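Local structure of toll-like receptor 13 (Mus musculus, 4Z0C) at residues P573-T578 against F599-R604; T578-S583 against K606-E611. The protein recognises bacterial 23S ribosomal RNA through its leucine-rich-repeat ectodomain and signals via MYD88 and TRAF6 to activate NF-kappa-B. One frame throughout, in Å; residues are numbered along the deposited sequence.

Interaction 1: P573-T578 against F599-R604; sequences PLINLT and FQNLKR. With NAG (2-acetamido-2-deoxy-beta-D-glucopyranose), chain R.
Leu574 and Leu602 meet where two successive coils of the leucine-rich-repeat solenoid run through the loops that lead into their strands, Leu602 CD2 lying 3.4 Å from Leu574 O; the closest CA atoms, 5.8 Å apart, are those of Ile575 and Leu602. Each of the two leucines centres an inverse gamma turn, but the type I turns fall on opposite sides of them along the chain, Leu574 to Leu577 after the first and Phe599 to Leu602 before the second. No direct hydrogen bond joins the segments; water 1 does the work instead, donating to Ile575 O and Leu577 O (2.8 Å) and accepting from Arg604 N. Leu577 O and Arg604 O approach to 3.1 Å as two acceptors with no bond between them, which the water's proton on Leu577 O probably eases.

Inside, the leucines form the repeat's hydrophobic layer. Leu602 CG stands anti to its carbonyl carbon (chi1 -55°), and the branched chain lets its methyls meet different partners, CD2 against Leu574 CB at 4.1 Å and CD1 against Leu577 CD2 at 4.2 Å. Leu574 and Leu577 go on to touch Leu556 of the preceding coil.

Asn576 sits beside an N-acetylglucosamine, whose methyl C8 lies 3.9 Å from Ile575 CD1. The long chain of exposed Arg604 runs alongside Asn576. How the amide is turned is doubtful, since OD1 clashes with the sugar; as modelled, Asn576 ND2 lies over one guanidinium face, 3.2 Å from Arg604 NE, two donors without a hydrogen bond.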
# COMPACT_ATOMS: atom_id res chain seq x y z
N PRO A 573 14.08 -9.94 -25.21
CA PRO A 573 13.79 -8.79 -26.08
C PRO A 573 14.56 -7.53 -25.71
O PRO A 573 14.64 -6.64 -26.56
CB PRO A 573 12.28 -8.56 -25.87
CG PRO A 573 11.76 -9.87 -25.35
CD PRO A 573 12.86 -10.41 -24.51
N LEU A 574 15.10 -7.46 -24.50
CA LEU A 574 15.70 -6.23 -23.98
C LEU A 574 17.13 -5.95 -24.44
O LEU A 574 18.03 -5.81 -23.61
CB LEU A 574 15.65 -6.23 -22.45
CG LEU A 574 14.29 -6.46 -21.79
CD1 LEU A 574 14.42 -6.28 -20.28
CD2 LEU A 574 13.21 -5.53 -22.36
N ILE A 575 17.35 -5.87 -25.74
CA ILE A 575 18.72 -5.84 -26.23
C ILE A 575 19.45 -4.54 -25.92
O ILE A 575 20.67 -4.54 -25.76
CB ILE A 575 18.83 -6.17 -27.74
CG1 ILE A 575 18.14 -5.13 -28.61
CG2 ILE A 575 18.31 -7.56 -28.03
CD1 ILE A 575 19.08 -4.52 -29.65
N ASN A 576 18.71 -3.44 -25.79
CA ASN A 576 19.32 -2.17 -25.46
C ASN A 576 19.36 -1.83 -23.97
O ASN A 576 19.70 -0.72 -23.60
CB ASN A 576 18.69 -1.03 -26.26
CG ASN A 576 19.28 -0.93 -27.65
OD1 ASN A 576 18.66 -0.42 -28.57
ND2 ASN A 576 20.49 -1.42 -27.80
N LEU A 577 19.01 -2.79 -23.12
CA LEU A 577 19.01 -2.52 -21.68
C LEU A 577 20.39 -2.08 -21.16
O LEU A 577 21.41 -2.69 -21.46
CB LEU A 577 18.51 -3.73 -20.89
CG LEU A 577 17.96 -3.36 -19.51
CD1 LEU A 577 16.65 -2.60 -19.63
CD2 LEU A 577 17.80 -4.60 -18.62
N THR A 578 20.37 -1.04 -20.35
CA THR A 578 21.54 -0.39 -19.80
C THR A 578 21.62 -0.52 -18.27
O THR A 578 22.71 -0.63 -17.70
CB THR A 578 21.51 1.10 -20.23
OG1 THR A 578 22.34 1.25 -21.39
CG2 THR A 578 21.97 2.04 -19.12
N PHE A 599 20.52 -13.63 -18.39
CA PHE A 599 21.26 -12.42 -18.77
C PHE A 599 22.01 -12.53 -20.11
O PHE A 599 22.80 -11.65 -20.45
CB PHE A 599 22.26 -12.04 -17.69
CG PHE A 599 21.64 -11.70 -16.37
CD1 PHE A 599 20.60 -10.80 -16.30
CD2 PHE A 599 22.10 -12.29 -15.21
CE1 PHE A 599 20.04 -10.49 -15.07
CE2 PHE A 599 21.54 -11.98 -13.98
CZ PHE A 599 20.51 -11.08 -13.92
N GLN A 600 21.78 -13.60 -20.85
CA GLN A 600 22.58 -13.86 -22.06
C GLN A 600 22.55 -12.78 -23.13
O GLN A 600 23.54 -12.55 -23.81
CB GLN A 600 22.19 -15.18 -22.68
CG GLN A 600 22.92 -16.35 -22.11
CD GLN A 600 22.68 -17.61 -22.90
OE1 GLN A 600 21.59 -17.81 -23.46
NE2 GLN A 600 23.70 -18.46 -22.98
N ASN A 601 21.41 -12.12 -23.30
CA ASN A 601 21.32 -11.15 -24.37
C ASN A 601 21.63 -9.71 -23.95
O ASN A 601 21.67 -8.80 -24.78
CB ASN A 601 19.95 -11.23 -25.03
CG ASN A 601 19.96 -12.16 -26.20
OD1 ASN A 601 19.99 -13.38 -26.03
ND2 ASN A 601 19.97 -11.61 -27.40
N LEU A 602 21.86 -9.52 -22.66
CA LEU A 602 22.03 -8.20 -22.12
C LEU A 602 23.47 -7.76 -22.30
O LEU A 602 24.20 -7.53 -21.33
CB LEU A 602 21.59 -8.14 -20.66
CG LEU A 602 20.16 -8.60 -20.32
CD1 LEU A 602 19.84 -8.31 -18.86
CD2 LEU A 602 19.13 -7.95 -21.25
N LYS A 603 23.88 -7.69 -23.56
CA LYS A 603 25.26 -7.40 -23.91
C LYS A 603 25.58 -5.91 -23.76
O LYS A 603 26.76 -5.54 -23.75
CB LYS A 603 25.57 -7.89 -25.32
CG LYS A 603 25.83 -9.39 -25.37
CD LYS A 603 25.14 -10.02 -26.54
CE LYS A 603 25.23 -11.53 -26.48
NZ LYS A 603 24.37 -12.14 -27.55
N ARG A 604 24.55 -5.08 -23.61
CA ARG A 604 24.76 -3.65 -23.38
C ARG A 604 24.51 -3.23 -21.93
O ARG A 604 24.46 -2.05 -21.65
CB ARG A 604 23.88 -2.78 -24.27
CG ARG A 604 24.47 -2.37 -25.59
CD ARG A 604 23.35 -1.88 -26.48
NE ARG A 604 23.67 -1.91 -27.91
CZ ARG A 604 23.72 -3.02 -28.63
NH1 ARG A 604 23.45 -4.20 -28.07
NH2 ARG A 604 24.02 -2.96 -29.92
C1 NAG R . 19.76 1.91 -30.35
C2 NAG R . 18.41 1.60 -30.96
C3 NAG R . 18.39 1.91 -32.45
C4 NAG R . 19.03 3.26 -32.79
C5 NAG R . 20.32 3.51 -32.02
C6 NAG R . 20.76 4.97 -32.22
C7 NAG R . 16.84 -0.28 -30.77
C8 NAG R . 16.70 -1.75 -31.01
N2 NAG R . 18.09 0.20 -30.78
O3 NAG R . 17.05 1.91 -32.87
O4 NAG R . 19.32 3.31 -34.18
O5 NAG R . 20.15 3.23 -30.64
O6 NAG R . 21.06 5.22 -33.58
O7 NAG R . 15.85 0.42 -30.57
O HOH W 1 21.38 -5.03 -22.93

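Interaction 2: T578-S583 against K606-E611; sequences TKLDIS and KILRLE. With nucleotides of chain C.
Lys579 to Asp581 and Ile607 to Arg609 are neighbouring parallel strands of the leucine-rich-repeat solenoid, their axes 4.8 Å apart and only 2° from parallel. The backbone ladder runs from Ile607 N to Thr578 O, Leu580 N to Ile607 O, Arg609 N to Leu580 O and Ile582 N to Arg609 O. Thr578 O is gripped twice, as Lys606 N also donates to it at 2.7 Å.

Apolar contacts fill the face turned into the solenoid. Leu580 and Leu608 share the same torsions, and CD2 of the first meets CD1 of the second; leucine suits a place that wants a branched apolar chain. In the turn beyond the strands Leu610 CD1 reaches Ile582 CB. On the other face the aliphatic part of Lys579 crosses Ile607, CG to CB 4.0 Å.

Phosphate binding falls to Arg609. Its straight chain reaches out to A6 of chain C, where the flat, charged guanidinium can offer an edge of N-H groups to the anion: NH2 to OP2 is 2.6 Å, with 169° at the hydrogen. Glu10 also forms a salt bridge with NH2, and water 2 links Arg609 NH1 to Asp581 OD2.

Carboxylates recognise the bases. Asp581 OD2 accepts from N6 of A7 of chain C at 3.0 Å, while OD1 takes the N-H of Ser583 in an Asx turn that steadies the carboxylate. Ser583 OG in turn accepts from Glu611 N. Glu611, its OE2 held by Ser633, suits the paired N-H groups of a guanine: OE1 accepts from both N1 and N2 of G8 of chain C, each at 2.8 Å.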
# COMPACT_ATOMS: atom_id res chain seq x y z
N THR A 578 20.37 -1.04 -20.35
CA THR A 578 21.54 -0.39 -19.80
C THR A 578 21.62 -0.52 -18.27
O THR A 578 22.71 -0.63 -17.70
CB THR A 578 21.51 1.10 -20.23
OG1 THR A 578 22.34 1.25 -21.39
CG2 THR A 578 21.97 2.04 -19.12
N LYS A 579 20.46 -0.49 -17.62
CA LYS A 579 20.37 -0.63 -16.17
C LYS A 579 19.22 -1.57 -15.77
O LYS A 579 18.10 -1.40 -16.25
CB LYS A 579 20.13 0.72 -15.52
CG LYS A 579 19.84 0.65 -14.03
CD LYS A 579 19.80 2.06 -13.43
CE LYS A 579 19.59 2.00 -11.93
NZ LYS A 579 19.52 3.35 -11.31
N LEU A 580 19.52 -2.52 -14.88
CA LEU A 580 18.53 -3.45 -14.34
C LEU A 580 18.63 -3.48 -12.82
O LEU A 580 19.71 -3.65 -12.28
CB LEU A 580 18.78 -4.86 -14.89
CG LEU A 580 17.92 -5.94 -14.26
CD1 LEU A 580 16.49 -5.62 -14.56
CD2 LEU A 580 18.29 -7.32 -14.79
N ASP A 581 17.51 -3.29 -12.13
CA ASP A 581 17.48 -3.43 -10.68
C ASP A 581 16.40 -4.43 -10.21
O ASP A 581 15.21 -4.25 -10.46
CB ASP A 581 17.28 -2.07 -10.01
CG ASP A 581 17.29 -2.14 -8.48
OD1 ASP A 581 16.40 -2.78 -7.88
OD2 ASP A 581 18.16 -1.51 -7.86
N ILE A 582 16.85 -5.48 -9.53
CA ILE A 582 15.98 -6.44 -8.87
C ILE A 582 16.44 -6.64 -7.43
O ILE A 582 16.83 -7.75 -7.01
CB ILE A 582 15.99 -7.80 -9.58
CG1 ILE A 582 15.95 -7.58 -11.09
CG2 ILE A 582 14.79 -8.61 -9.12
CD1 ILE A 582 15.92 -8.86 -11.89
N SER A 583 16.40 -5.54 -6.68
CA SER A 583 16.85 -5.54 -5.30
C SER A 583 15.67 -5.60 -4.36
O SER A 583 14.57 -5.22 -4.72
CB SER A 583 17.68 -4.29 -5.03
OG SER A 583 18.72 -4.18 -5.98
N LYS A 606 25.02 -1.93 -18.42
CA LYS A 606 26.09 -1.22 -17.73
C LYS A 606 25.96 -1.31 -16.22
O LYS A 606 26.95 -1.19 -15.49
CB LYS A 606 26.12 0.25 -18.13
CG LYS A 606 26.50 0.52 -19.57
CD LYS A 606 26.15 1.98 -19.91
CE LYS A 606 26.92 2.50 -21.11
NZ LYS A 606 28.21 3.11 -20.71
N ILE A 607 24.72 -1.47 -15.75
CA ILE A 607 24.42 -1.47 -14.31
C ILE A 607 23.52 -2.65 -13.91
O ILE A 607 22.52 -2.93 -14.56
CB ILE A 607 23.73 -0.16 -13.88
CG1 ILE A 607 24.58 1.06 -14.28
CG2 ILE A 607 23.46 -0.20 -12.39
CD1 ILE A 607 23.78 2.36 -14.38
N LEU A 608 23.90 -3.37 -12.86
CA LEU A 608 23.13 -4.50 -12.37
C LEU A 608 23.14 -4.47 -10.86
O LEU A 608 24.20 -4.59 -10.23
CB LEU A 608 23.69 -5.84 -12.89
CG LEU A 608 23.03 -7.09 -12.28
CD1 LEU A 608 21.54 -7.16 -12.58
CD2 LEU A 608 23.72 -8.36 -12.71
N ARG A 609 21.95 -4.29 -10.28
CA ARG A 609 21.76 -4.28 -8.83
C ARG A 609 20.83 -5.39 -8.38
O ARG A 609 19.68 -5.50 -8.82
CB ARG A 609 21.26 -2.91 -8.36
CG ARG A 609 22.32 -1.81 -8.48
CD ARG A 609 21.75 -0.43 -8.23
NE ARG A 609 22.79 0.59 -8.18
CZ ARG A 609 22.56 1.90 -8.24
NH1 ARG A 609 21.31 2.35 -8.34
NH2 ARG A 609 23.58 2.75 -8.19
N LEU A 610 21.36 -6.24 -7.52
CA LEU A 610 20.70 -7.44 -7.05
C LEU A 610 20.84 -7.43 -5.54
O LEU A 610 21.15 -8.46 -4.94
CB LEU A 610 21.39 -8.66 -7.64
CG LEU A 610 20.70 -9.49 -8.74
CD1 LEU A 610 19.87 -8.65 -9.69
CD2 LEU A 610 21.69 -10.36 -9.51
N GLU A 611 20.64 -6.26 -4.95
CA GLU A 611 20.92 -6.01 -3.53
C GLU A 611 19.81 -6.43 -2.58
O GLU A 611 18.65 -6.52 -2.98
CB GLU A 611 21.21 -4.50 -3.29
CG GLU A 611 21.97 -3.81 -4.44
CD GLU A 611 22.24 -2.31 -4.22
OE1 GLU A 611 21.69 -1.69 -3.27
OE2 GLU A 611 22.97 -1.73 -5.05
P G C 8 22.98 1.99 2.42
OP1 G C 8 23.93 2.31 3.52
OP2 G C 8 23.39 1.27 1.19
O5' G C 8 21.85 1.13 3.14
C5' G C 8 21.09 1.71 4.19
C4' G C 8 20.00 0.80 4.69
O4' G C 8 18.97 0.65 3.68
C3' G C 8 20.46 -0.61 5.06
O3' G C 8 19.99 -0.96 6.35
C2' G C 8 19.79 -1.50 4.01
O2' G C 8 19.43 -2.78 4.48
C1' G C 8 18.57 -0.69 3.63
N9 G C 8 18.08 -1.05 2.30
C8 G C 8 16.82 -1.52 2.03
N7 G C 8 16.67 -1.84 0.77
C5 G C 8 17.91 -1.60 0.18
C6 G C 8 18.35 -1.77 -1.16
O6 G C 8 17.72 -2.18 -2.14
N1 G C 8 19.68 -1.41 -1.33
C2 G C 8 20.49 -0.95 -0.32
N2 G C 8 21.76 -0.67 -0.67
N3 G C 8 20.09 -0.80 0.94
C4 G C 8 18.80 -1.14 1.12
P A C 7 24.50 5.18 -1.39
OP1 A C 7 25.05 5.36 -0.02
OP2 A C 7 25.00 4.10 -2.27
O5' A C 7 22.93 5.00 -1.25
C5' A C 7 22.20 5.67 -0.24
C4' A C 7 21.11 4.79 0.32
O4' A C 7 20.06 4.58 -0.66
C3' A C 7 21.54 3.39 0.71
O3' A C 7 22.22 3.33 1.96
C2' A C 7 20.22 2.62 0.68
O2' A C 7 19.46 2.87 1.85
C1' A C 7 19.50 3.28 -0.50
N9 A C 7 19.69 2.52 -1.75
C8 A C 7 20.86 2.45 -2.48
N7 A C 7 20.76 1.72 -3.55
C5 A C 7 19.45 1.25 -3.52
C6 A C 7 18.73 0.39 -4.38
N6 A C 7 19.29 -0.13 -5.48
N1 A C 7 17.43 0.10 -4.08
C2 A C 7 16.90 0.65 -2.97
N3 A C 7 17.48 1.46 -2.08
C4 A C 7 18.77 1.73 -2.41
P A C 6 22.46 6.25 -7.29
OP1 A C 6 21.76 7.49 -7.75
OP2 A C 6 22.82 5.28 -8.34
O5' A C 6 23.73 6.69 -6.45
C5' A C 6 24.56 5.74 -5.79
C4' A C 6 25.12 6.29 -4.50
O4' A C 6 25.90 7.49 -4.78
C3' A C 6 24.08 6.71 -3.47
O3' A C 6 24.65 6.56 -2.17
C2' A C 6 23.89 8.19 -3.78
O2' A C 6 23.37 8.95 -2.70
C1' A C 6 25.31 8.62 -4.13
N9 A C 6 25.40 9.73 -5.08
C8 A C 6 24.56 10.04 -6.13
N7 A C 6 24.97 11.07 -6.85
C5 A C 6 26.17 11.44 -6.27
C6 A C 6 27.11 12.45 -6.57
N6 A C 6 26.97 13.31 -7.58
N1 A C 6 28.21 12.56 -5.79
C2 A C 6 28.35 11.69 -4.78
N3 A C 6 27.55 10.70 -4.39
C4 A C 6 26.46 10.62 -5.18
O HOH W 2 18.86 1.37 -8.88

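From the N terminus, the chain enters interaction 1 at 573-578 and passes straight into interaction 2 at 578-583, Thr578 belonging to both. It then makes a circuit of one coil and returns as 599-604, closing the loop of interaction 1, before 606-611 closes that of interaction 2. The segments alternate, so the two loops cross rather than nest. Together they join one repeat to the next at two levels: interaction 1 along the loops approaching the strands, beside a glycan, and interaction 2 along the strands and the residues just beyond them, which carry the RNA-binding side chains. Phe599 bridges them within the core, its CE1 lying 3.6 Å from Leu580 CD2.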